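Local coordinates for uncharacterized protein (Bacillus cereus, PDB 4QVU) that is of unknown function but has a HIT-like fold, binds zinc, and may have uridylyltransferase activity, at residues 188-191 and 192-196. Residues are numbered along the deposited sequence; the frame is centred on the assembly and turned at random.
Sequences QTVR and YILTD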
loop_
_atom_site.group_PDB
_atom_site.type_symbol
_atom_site.label_atom_id
_atom_site.label_comp_id
_atom_site.label_asym_id
_atom_site.label_seq_id
_atom_site.Cartn_x
_atom_site.Cartn_y
_atom_site.Cartn_z
ATOM N N GLN A 188 9.078 28.064 -1.948
ATOM C CA GLN A 188 8.368 28.115 -0.660
ATOM C C GLN A 188 8.240 26.726 -0.040
ATOM O O GLN A 188 8.494 26.589 1.158
ATOM C CB GLN A 188 6.976 28.760 -0.791
ATOM C CG GLN A 188 7.001 30.252 -1.152
ATOM C CD GLN A 188 7.895 31.064 -0.236
ATOM O OE1 GLN A 188 9.041 31.386 -0.579
ATOM N NE2 GLN A 188 7.415 31.362 0.969
ATOM N N THR A 189 7.902 25.698 -0.844
ATOM C CA THR A 189 7.769 24.335 -0.344
ATOM C C THR A 189 9.132 23.863 0.170
ATOM O O THR A 189 9.176 23.281 1.246
ATOM C CB THR A 189 7.181 23.384 -1.406
ATOM O OG1 THR A 189 5.973 23.941 -1.951
ATOM C CG2 THR A 189 6.893 21.990 -0.844
ATOM N N VAL A 190 10.231 24.161 -0.550
ATOM C CA VAL A 190 11.604 23.807 -0.143
ATOM C C VAL A 190 11.935 24.517 1.187
ATOM O O VAL A 190 12.392 23.855 2.125
ATOM C CB VAL A 190 12.640 24.136 -1.260
ATOM C CG1 VAL A 190 14.068 24.247 -0.717
ATOM C CG2 VAL A 190 12.564 23.112 -2.389
ATOM N N ARG A 191 11.657 25.837 1.275
ATOM C CA ARG A 191 11.877 26.658 2.472
ATOM C C ARG A 191 11.168 26.048 3.680
ATOM O O ARG A 191 11.770 25.981 4.750
ATOM C CB ARG A 191 11.416 28.105 2.258
ATOM C CG ARG A 191 12.431 28.937 1.502
ATOM C CD ARG A 191 11.888 30.282 1.075
ATOM N NE ARG A 191 12.963 31.138 0.573
ATOM C CZ ARG A 191 12.780 32.262 -0.111
ATOM N NH1 ARG A 191 11.555 32.662 -0.430
ATOM N NH2 ARG A 191 13.821 32.977 -0.514
ATOM N N TYR A 192 9.922 25.563 3.495
ATOM C CA TYR A 192 9.141 24.916 4.550
ATOM C C TYR A 192 9.810 23.615 4.999
ATOM O O TYR A 192 9.897 23.378 6.203
ATOM C CB TYR A 192 7.693 24.647 4.084
ATOM C CG TYR A 192 6.942 23.647 4.939
ATOM C CD1 TYR A 192 6.459 23.999 6.199
ATOM C CD2 TYR A 192 6.720 22.347 4.495
ATOM C CE1 TYR A 192 5.784 23.076 6.996
ATOM C CE2 TYR A 192 6.052 21.416 5.285
ATOM C CZ TYR A 192 5.587 21.785 6.535
ATOM O OH TYR A 192 4.937 20.857 7.306
ATOM N N ILE A 193 10.265 22.778 4.042
ATOM C CA ILE A 193 10.906 21.487 4.336
ATOM C C ILE A 193 12.183 21.720 5.156
ATOM O O ILE A 193 12.375 21.060 6.180
ATOM C CB ILE A 193 11.200 20.659 3.053
ATOM C CG1 ILE A 193 9.880 20.254 2.363
ATOM C CG2 ILE A 193 12.057 19.415 3.378
ATOM C CD1 ILE A 193 10.028 19.610 1.030
ATOM N N LEU A 194 13.008 22.689 4.745
ATOM C CA LEU A 194 14.265 22.977 5.430
ATOM C C LEU A 194 14.064 23.663 6.782
ATOM O O LEU A 194 14.965 23.579 7.620
ATOM C CB LEU A 194 15.167 23.864 4.555
ATOM C CG LEU A 194 15.645 23.280 3.228
ATOM C CD1 LEU A 194 16.474 24.284 2.482
ATOM C CD2 LEU A 194 16.446 22.001 3.427
ATOM N N THR A 195 12.894 24.311 7.014
ATOM C CA THR A 195 12.658 25.076 8.237
ATOM C C THR A 195 11.666 24.410 9.224
ATOM O O THR A 195 12.049 24.224 10.380
ATOM C CB THR A 195 12.136 26.477 7.872
ATOM O OG1 THR A 195 13.054 27.086 6.969
ATOM C CG2 THR A 195 11.926 27.379 9.085
ATOM N N ASP A 196 10.402 24.125 8.820
ATOM C CA ASP A 196 9.388 23.670 9.772
ATOM C C ASP A 196 9.049 22.187 9.709
ATOM O O ASP A 196 8.783 21.630 10.775
ATOM C CB ASP A 196 8.094 24.456 9.590
ATOM C CG ASP A 196 8.216 25.882 10.106
ATOM O OD1 ASP A 196 8.633 26.062 11.273
ATOM O OD2 ASP A 196 7.868 26.812 9.359
#
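Val190 and Leu194, four residues apart on one helix, lie side by side and point the same way, with CG1 of Val190 4.0 Å from CD1 of Leu194. The same two residues are joined through the backbone, where Leu194 N donates to Val190 O at 2.9 Å. One residue earlier, Ile193 N donates a hydrogen bond to Thr189 O (3.0 Å), and CG1 of Ile193, set beside its own backbone N (chi1 -65°), lies against that same oxygen. Tyr192 presents a ring edge to Thr189 O, close to the ring plane, while its hydroxyl bonds to Gln247. Its backbone N is held by Gln188 O.

Thr189, Val190, Ile193 and Leu194 lie on the face of helix 179-195 that packs tightly against the antiparallel sheet of the HIT-like fold. Thr189 and Ile193 touch strands 169-173 and 214-222, Tyr192 meets Phe169 of the former, and Val190 and Leu194 share Tyr204 of strand 203-211. Thr189 OG1 turns back to the carbonyl of Tyr185, a bond that satisfies a buried hydroxyl within the helix itself. Gln188 lies about two turns along the helix from the zinc ligand Glu181, their side chains about 10 Å apart.

The other side is looser and more polar: Gln188 and Arg191 are partly exposed, and Thr195 is exposed. Arg191, extended from CG to NE, brings NH1 to OE1 of Gln188 at 2.8 Å; the bond lies in the amide's carbonyl plane and near the guanidinium plane, and the carbonyl of Ala75 takes NE. Toward the end of the helix the backbone bond from Thr195 N to Arg191 O is weak, bent to 123°. Thr195 adds a second donor to that oxygen: OG1 swings beside its own backbone N (chi1 -55°) and donates at 2.8 Å to Arg191 O.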